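Local atomic coordinates of citrate synthase (Mycobacterium tuberculosis, PDB entry 4TVM), a protein that catalyses the condensation of acetyl-CoA with oxaloacetate and water to give citrate and CoA, a reaction of the Krebs cycle. Residues A[121-126]-A[138-143]; A[174-179]-A[202-207]. All blocks are in the same frame, centred on the assembly; numbering follows the deposited sequence.

Interaction 1 (A[121-126]-A[138-143]); sequences KRFFDG and SSVVNA
F124 and V140 mark the nearest backbone approach of segments 121-126 and 138-143, with CA atoms 8.1 Å apart, a spacing bridged by side chains alone. No hydrogen bond crosses it, and the two segments bury 197 Å² in all, counting both sides. V140 serves both phenylalanines. Its side chain meets that of F124 at about a right angle, and both methyls come against the outer end of the ring: CG2 lies over one face in a CH-pi contact, 3.8 Å above the plane but offset toward the rim, while CG1 is 4.0 Å from F124 CZ. The F123 ring receives the same valine differently. With CG anti to its backbone N (chi1 -178°), F123 extends toward the helix; V140 CG2 sits 4.1 Å from F123 CE1, near the ring plane at its edge, and A143 CB lies over a face, 4.2 Å from F123 CZ.

In this predominantly helical fold, helix 133-147 faces its own copy in the dimer, consistent with the helical subunit interface characteristic of citrate synthases. S139 takes part on both counts: its OG lies at the edge of the F123 ring of its own chain, 4.5 Å from F123 CE1, and S139 of one chain is hydrogen-bonded to S139 of the second subunit. The F124 ring meets F187 of its own chain edge-to-face, whereas F123 meets F123 and, edge-to-face, F127 of the second subunit.

Interaction 2 (A[174-179]-A[202-207]); sequences IAAYAY and RLTFGF
A176 and L203 provide the aliphatic part of the contact, in which helix 159-182 lies close against the C-terminal end of helix 196-205. The nearest CA atoms, those of A176 and T204, are 4.6 Å apart, a close approach consistent with the small alanine side chain. A176 CB packs on L203 CB and also meets T204 OG1 at 3.7 Å. T204 OG1 is hydrogen-bonded to F200 O, one turn back in its own helix, and meets A176 CB only by packing.

Aromatic groups flank this centre. L203 CD2 comes up to the edge of the Y177 ring, 4.2 Å from Y177 CE1; the same ring stacks on F187, and its hydroxyl is hydrogen-bonded to L188 O. Y179 reaches across with CG anti to its backbone N (chi1 174°), its side chain crossing that of T204 at about a right angle. Y179 CD2 is 3.8 Å from T204 CG2, and that methyl in turn covers the centre of one face of F205. The Y179 and F205 rings complete the group as an oblique pair, centroids 5.9 Å apart and planes at 63°.

No hydrogen bond joins the two segments; K180, next along helix 159-182, supplies one to G206 O. Close helix-on-helix packing of this kind, away from the oxaloacetate pocket, belongs to the mainly alpha-helical body of the citrate synthase fold.

Helix 159-182 connects the two contacts, whose centres lie 14 Å apart on the same side of the chain's centre. Along the sequence they come in series: interaction 1 closes within helix 133-147, the next helix, 159-182, supplies 174-179, and 202-207, at the end of helix 196-205, completes interaction 2. They also touch directly, with F124 CZ 3.6 Å from Y177 CB, while I174 packs on both F124 and V140. Side chains in contact link the dimer interface beside interaction 1 with the helix end at 202-207; no other chain touches the segments of interaction 2. Neither contact borders the annotated active-site residues.

Interaction 1 (A[121-126]-A[138-143])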
ATOM      1  N   LYS A 121      18.869  -2.924  14.392  1.00 35.56           N
ATOM      2  CA  LYS A 121      18.892  -1.962  15.509  1.00 34.58           C
ATOM      3  C   LYS A 121      19.689  -0.730  15.171  1.00 33.96           C
ATOM      4  O   LYS A 121      19.195   0.370  15.318  1.00 34.14           O
ATOM      5  CB  LYS A 121      19.502  -2.610  16.733  1.00 37.15           C
ATOM      6  CG  LYS A 121      19.211  -1.893  18.027  1.00 39.51           C
ATOM      7  CD  LYS A 121      20.217  -2.283  19.088  1.00 42.13           C
ATOM      8  CE  LYS A 121      19.887  -1.662  20.432  1.00 42.16           C
ATOM      9  NZ  LYS A 121      21.088  -1.065  21.048  1.00 41.76           N
ATOM     10  N   ARG A 122      20.928  -0.927  14.697  1.00 37.00           N
ATOM     11  CA  ARG A 122      21.824   0.169  14.325  1.00 35.84           C
ATOM     12  C   ARG A 122      21.257   1.089  13.237  1.00 34.09           C
ATOM     13  O   ARG A 122      21.449   2.286  13.282  1.00 32.24           O
ATOM     14  CB  ARG A 122      23.155  -0.398  13.846  1.00 43.45           C
ATOM     15  CG  ARG A 122      24.145  -0.764  14.943  1.00 52.36           C
ATOM     16  CD  ARG A 122      25.236  -1.685  14.397  1.00 58.58           C
ATOM     17  NE  ARG A 122      25.821  -1.166  13.160  1.00 64.94           N
ATOM     18  CZ  ARG A 122      26.778  -1.777  12.457  1.00 75.67           C
ATOM     19  NH1 ARG A 122      27.282  -2.946  12.855  1.00 77.42           N
ATOM     20  NH2 ARG A 122      27.244  -1.207  11.348  1.00 75.34           N
ATOM     21  N   PHE A 123      20.586   0.506  12.247  1.00 34.43           N
ATOM     22  CA  PHE A 123      19.903   1.226  11.174  1.00 36.53           C
ATOM     23  C   PHE A 123      19.005   2.371  11.634  1.00 40.90           C
ATOM     24  O   PHE A 123      18.783   3.304  10.890  1.00 44.34           O
ATOM     25  CB  PHE A 123      19.065   0.201  10.436  1.00 39.14           C
ATOM     26  CG  PHE A 123      18.308   0.726   9.256  1.00 37.25           C
ATOM     27  CD1 PHE A 123      17.015   1.192   9.407  1.00 38.76           C
ATOM     28  CD2 PHE A 123      18.841   0.630   7.988  1.00 39.22           C
ATOM     29  CE1 PHE A 123      16.276   1.616   8.315  1.00 42.64           C
ATOM     30  CE2 PHE A 123      18.116   1.062   6.884  1.00 42.54           C
ATOM     31  CZ  PHE A 123      16.822   1.547   7.048  1.00 42.44           C
ATOM     32  N   PHE A 124      18.510   2.318  12.874  1.00 43.34           N
ATOM     33  CA  PHE A 124      17.854   3.485  13.472  1.00 41.38           C
ATOM     34  C   PHE A 124      18.775   4.693  13.581  1.00 39.16           C
ATOM     35  O   PHE A 124      18.311   5.841  13.681  1.00 37.03           O
ATOM     36  CB  PHE A 124      17.263   3.144  14.847  1.00 39.53           C
ATOM     37  CG  PHE A 124      15.944   2.365  14.782  1.00 36.97           C
ATOM     38  CD1 PHE A 124      15.935   0.974  14.680  1.00 35.29           C
ATOM     39  CD2 PHE A 124      14.734   3.028  14.836  1.00 34.97           C
ATOM     40  CE1 PHE A 124      14.750   0.262  14.636  1.00 34.77           C
ATOM     41  CE2 PHE A 124      13.544   2.334  14.810  1.00 35.17           C
ATOM     42  CZ  PHE A 124      13.549   0.943  14.709  1.00 35.88           C
ATOM     43  N   ASP A 125      20.079   4.441  13.534  1.00 37.79           N
ATOM     44  CA  ASP A 125      21.062   5.500  13.678  1.00 39.95           C
ATOM     45  C   ASP A 125      21.061   6.502  12.535  1.00 38.62           C
ATOM     46  O   ASP A 125      21.436   7.660  12.727  1.00 36.46           O
ATOM     47  CB  ASP A 125      22.464   4.901  13.875  1.00 43.15           C
ATOM     48  CG  ASP A 125      22.620   4.240  15.235  1.00 44.76           C
ATOM     49  OD1 ASP A 125      21.679   4.348  16.049  1.00 41.46           O
ATOM     50  OD2 ASP A 125      23.671   3.613  15.502  1.00 54.24           O
ATOM     51  N   GLY A 126      20.621   6.058  11.361  1.00 39.67           N
ATOM     52  CA  GLY A 126      20.629   6.877  10.157  1.00 37.41           C
ATOM     53  C   GLY A 126      19.519   7.895  10.068  1.00 40.27           C
ATOM     54  O   GLY A 126      19.611   8.888   9.321  1.00 49.00           O
ATOM     55  N   SER A 138       7.578   2.873   9.107  1.00 39.84           N
ATOM     56  CA  SER A 138       7.338   2.359   7.745  1.00 43.98           C
ATOM     57  C   SER A 138       8.701   2.010   7.105  1.00 42.84           C
ATOM     58  O   SER A 138       8.849   0.997   6.403  1.00 37.83           O
ATOM     59  CB  SER A 138       6.641   3.412   6.906  1.00 45.27           C
ATOM     60  OG  SER A 138       7.289   4.662   7.136  1.00 48.14           O
ATOM     61  N   SER A 139       9.701   2.845   7.381  1.00 37.17           N
ATOM     62  CA  SER A 139      10.982   2.674   6.758  1.00 38.25           C
ATOM     63  C   SER A 139      11.571   1.350   7.190  1.00 39.49           C
ATOM     64  O   SER A 139      12.091   0.595   6.363  1.00 44.67           O
ATOM     65  CB  SER A 139      11.891   3.835   7.123  1.00 36.27           C
ATOM     66  OG  SER A 139      13.014   3.885   6.275  1.00 35.19           O
ATOM     67  N   VAL A 140      11.467   1.075   8.488  1.00 37.24           N
ATOM     68  CA  VAL A 140      12.100  -0.092   9.097  1.00 35.31           C
ATOM     69  C   VAL A 140      11.374  -1.391   8.734  1.00 34.28           C
ATOM     70  O   VAL A 140      11.977  -2.404   8.513  1.00 37.92           O
ATOM     71  CB  VAL A 140      12.208   0.110  10.616  1.00 35.81           C
ATOM     72  CG1 VAL A 140      12.838  -1.100  11.290  1.00 36.88           C
ATOM     73  CG2 VAL A 140      13.066   1.338  10.904  1.00 36.06           C
ATOM     74  N   VAL A 141      10.070  -1.331   8.577  1.00 34.26           N
ATOM     75  CA  VAL A 141       9.316  -2.493   8.176  1.00 34.22           C
ATOM     76  C   VAL A 141       9.666  -2.959   6.767  1.00 35.77           C
ATOM     77  O   VAL A 141       9.841  -4.142   6.531  1.00 33.87           O
ATOM     78  CB  VAL A 141       7.822  -2.201   8.306  1.00 34.82           C
ATOM     79  CG1 VAL A 141       6.976  -3.372   7.804  1.00 36.77           C
ATOM     80  CG2 VAL A 141       7.507  -1.911   9.761  1.00 34.52           C
ATOM     81  N   ASN A 142       9.747  -2.041   5.815  1.00 41.75           N
ATOM     82  CA  ASN A 142      10.258  -2.400   4.484  1.00 43.25           C
ATOM     83  C   ASN A 142      11.653  -3.015   4.559  1.00 45.25           C
ATOM     84  O   ASN A 142      11.932  -4.015   3.886  1.00 46.84           O
ATOM     85  CB  ASN A 142      10.240  -1.187   3.589  1.00 49.45           C
ATOM     86  CG  ASN A 142       8.814  -0.828   3.159  1.00 56.92           C
ATOM     87  OD1 ASN A 142       8.183  -1.553   2.359  1.00 52.82           O
ATOM     88  ND2 ASN A 142       8.284   0.264   3.710  1.00 49.33           N
ATOM     89  N   ALA A 143      12.497  -2.487   5.448  1.00 43.83           N
ATOM     90  CA  ALA A 143      13.856  -2.997   5.611  1.00 44.28           C
ATOM     91  C   ALA A 143      13.931  -4.431   6.187  1.00 44.66           C
ATOM     92  O   ALA A 143      14.985  -5.097   6.127  1.00 50.69           O
ATOM     93  CB  ALA A 143      14.654  -2.041   6.477  1.00 45.19           C
TER

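Interaction 2 (A[174-179]-A[202-207])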
ATOM      1  N   ILE A 174      10.159  -2.457  17.306  1.00 34.21           N
ATOM      2  CA  ILE A 174      10.422  -1.402  16.342  1.00 33.87           C
ATOM      3  C   ILE A 174       9.723  -0.103  16.681  1.00 34.21           C
ATOM      4  O   ILE A 174      10.274   0.959  16.474  1.00 34.45           O
ATOM      5  CB  ILE A 174       9.913  -1.843  14.953  1.00 37.17           C
ATOM      6  CG1 ILE A 174      10.742  -3.003  14.441  1.00 36.12           C
ATOM      7  CG2 ILE A 174      10.011  -0.719  13.913  1.00 38.12           C
ATOM      8  CD1 ILE A 174      10.178  -3.597  13.184  1.00 36.75           C
ATOM      9  N   ALA A 175       8.466  -0.190  17.121  1.00 35.27           N
ATOM     10  CA  ALA A 175       7.710   0.999  17.470  1.00 32.58           C
ATOM     11  C   ALA A 175       8.296   1.631  18.731  1.00 37.22           C
ATOM     12  O   ALA A 175       8.353   2.855  18.849  1.00 36.73           O
ATOM     13  CB  ALA A 175       6.270   0.628  17.693  1.00 33.07           C
ATOM     14  N   ALA A 176       8.724   0.810  19.681  1.00 37.47           N
ATOM     15  CA  ALA A 176       9.360   1.352  20.871  1.00 42.60           C
ATOM     16  C   ALA A 176      10.672   2.025  20.500  1.00 46.12           C
ATOM     17  O   ALA A 176      10.997   3.051  21.089  1.00 49.74           O
ATOM     18  CB  ALA A 176       9.618   0.264  21.900  1.00 43.14           C
ATOM     19  N   TYR A 177      11.428   1.467  19.547  1.00 39.12           N
ATOM     20  CA  TYR A 177      12.674   2.122  19.154  1.00 41.11           C
ATOM     21  C   TYR A 177      12.453   3.418  18.408  1.00 39.47           C
ATOM     22  O   TYR A 177      13.234   4.342  18.531  1.00 42.15           O
ATOM     23  CB  TYR A 177      13.543   1.200  18.325  1.00 41.30           C
ATOM     24  CG  TYR A 177      14.186   0.120  19.131  1.00 46.76           C
ATOM     25  CD1 TYR A 177      13.815  -0.125  20.459  1.00 49.12           C
ATOM     26  CD2 TYR A 177      15.164  -0.665  18.577  1.00 48.38           C
ATOM     27  CE1 TYR A 177      14.412  -1.123  21.184  1.00 46.36           C
ATOM     28  CE2 TYR A 177      15.769  -1.658  19.307  1.00 50.14           C
ATOM     29  CZ  TYR A 177      15.386  -1.877  20.603  1.00 46.89           C
ATOM     30  OH  TYR A 177      15.990  -2.876  21.297  1.00 49.20           O
ATOM     31  N   ALA A 178      11.390   3.483  17.629  1.00 38.74           N
ATOM     32  CA  ALA A 178      11.091   4.688  16.886  1.00 37.06           C
ATOM     33  C   ALA A 178      10.724   5.796  17.858  1.00 36.69           C
ATOM     34  O   ALA A 178      11.025   6.949  17.626  1.00 41.54           O
ATOM     35  CB  ALA A 178       9.967   4.417  15.912  1.00 34.98           C
ATOM     36  N   TYR A 179      10.051   5.443  18.946  1.00 38.70           N
ATOM     37  CA  TYR A 179       9.777   6.406  20.024  1.00 39.37           C
ATOM     38  C   TYR A 179      11.074   6.858  20.612  1.00 37.37           C
ATOM     39  O   TYR A 179      11.323   8.038  20.718  1.00 40.43           O
ATOM     40  CB  TYR A 179       8.920   5.794  21.151  1.00 38.15           C
ATOM     41  CG  TYR A 179       8.775   6.722  22.295  1.00 38.84           C
ATOM     42  CD1 TYR A 179       7.984   7.847  22.192  1.00 41.67           C
ATOM     43  CD2 TYR A 179       9.467   6.506  23.500  1.00 40.35           C
ATOM     44  CE1 TYR A 179       7.862   8.725  23.259  1.00 40.55           C
ATOM     45  CE2 TYR A 179       9.354   7.381  24.564  1.00 35.34           C
ATOM     46  CZ  TYR A 179       8.555   8.490  24.431  1.00 37.39           C
ATOM     47  OH  TYR A 179       8.419   9.366  25.473  1.00 36.62           O
ATOM     48  N   ARG A 202       8.126  -1.101  28.680  1.00 38.07           N
ATOM     49  CA  ARG A 202       9.487  -0.841  29.176  1.00 37.81           C
ATOM     50  C   ARG A 202      10.377  -0.293  28.085  1.00 38.32           C
ATOM     51  O   ARG A 202      11.215   0.579  28.328  1.00 33.86           O
ATOM     52  CB  ARG A 202      10.137  -2.135  29.668  1.00 38.74           C
ATOM     53  CG  ARG A 202      11.353  -1.925  30.559  1.00 42.31           C
ATOM     54  CD  ARG A 202      12.039  -3.233  30.930  1.00 40.65           C
ATOM     55  NE  ARG A 202      13.474  -3.071  31.189  1.00 40.89           N
ATOM     56  CZ  ARG A 202      14.453  -3.461  30.361  1.00 45.15           C
ATOM     57  NH1 ARG A 202      14.177  -4.007  29.172  1.00 44.51           N
ATOM     58  NH2 ARG A 202      15.726  -3.280  30.705  1.00 44.85           N
ATOM     59  N   LEU A 203      10.229  -0.864  26.883  1.00 39.75           N
ATOM     60  CA  LEU A 203      11.072  -0.503  25.757  1.00 34.05           C
ATOM     61  C   LEU A 203      10.783   0.932  25.403  1.00 34.52           C
ATOM     62  O   LEU A 203      11.657   1.649  24.942  1.00 33.15           O
ATOM     63  CB  LEU A 203      10.754  -1.351  24.568  1.00 32.69           C
ATOM     64  CG  LEU A 203      11.251  -2.774  24.566  1.00 32.20           C
ATOM     65  CD1 LEU A 203      10.806  -3.423  23.254  1.00 32.87           C
ATOM     66  CD2 LEU A 203      12.743  -2.788  24.679  1.00 31.39           C
ATOM     67  N   THR A 204       9.539   1.325  25.627  1.00 34.13           N
ATOM     68  CA  THR A 204       9.045   2.646  25.288  1.00 35.47           C
ATOM     69  C   THR A 204       9.408   3.652  26.342  1.00 43.29           C
ATOM     70  O   THR A 204       9.813   4.769  26.029  1.00 54.61           O
ATOM     71  CB  THR A 204       7.525   2.614  25.202  1.00 30.81           C
ATOM     72  OG1 THR A 204       7.135   1.480  24.426  1.00 28.38           O
ATOM     73  CG2 THR A 204       6.985   3.852  24.540  1.00 31.26           C
ATOM     74  N   PHE A 205       9.271   3.255  27.596  1.00 43.86           N
ATOM     75  CA  PHE A 205       9.377   4.190  28.698  1.00 45.34           C
ATOM     76  C   PHE A 205      10.544   3.947  29.624  1.00 43.32           C
ATOM     77  O   PHE A 205      10.861   4.789  30.422  1.00 52.10           O
ATOM     78  CB  PHE A 205       8.062   4.151  29.496  1.00 45.22           C
ATOM     79  CG  PHE A 205       6.891   4.681  28.721  1.00 42.13           C
ATOM     80  CD1 PHE A 205       6.924   5.987  28.212  1.00 41.41           C
ATOM     81  CD2 PHE A 205       5.794   3.894  28.471  1.00 36.97           C
ATOM     82  CE1 PHE A 205       5.869   6.492  27.487  1.00 38.95           C
ATOM     83  CE2 PHE A 205       4.732   4.400  27.745  1.00 37.32           C
ATOM     84  CZ  PHE A 205       4.772   5.696  27.249  1.00 38.01           C
ATOM     85  N   GLY A 206      11.182   2.798  29.535  1.00 46.13           N
ATOM     86  CA  GLY A 206      12.316   2.489  30.384  1.00 48.30           C
ATOM     87  C   GLY A 206      13.539   3.346  30.082  1.00 50.87           C
ATOM     88  O   GLY A 206      13.798   3.695  28.920  1.00 51.52           O
ATOM     89  N   PHE A 207      14.272   3.703  31.143  1.00 50.73           N
ATOM     90  CA  PHE A 207      15.613   4.240  31.023  1.00 47.03           C
ATOM     91  C   PHE A 207      16.581   3.214  31.562  1.00 50.17           C
ATOM     92  O   PHE A 207      16.191   2.329  32.302  1.00 56.01           O
ATOM     93  CB  PHE A 207      15.746   5.505  31.832  1.00 48.31           C
ATOM     94  CG  PHE A 207      14.718   6.535  31.508  1.00 54.78           C
ATOM     95  CD1 PHE A 207      14.902   7.399  30.426  1.00 58.24           C
ATOM     96  CD2 PHE A 207      13.559   6.652  32.275  1.00 55.49           C
ATOM     97  CE1 PHE A 207      13.943   8.357  30.109  1.00 60.03           C
ATOM     98  CE2 PHE A 207      12.598   7.610  31.962  1.00 59.45           C
ATOM     99  CZ  PHE A 207      12.785   8.459  30.880  1.00 60.01           C
TER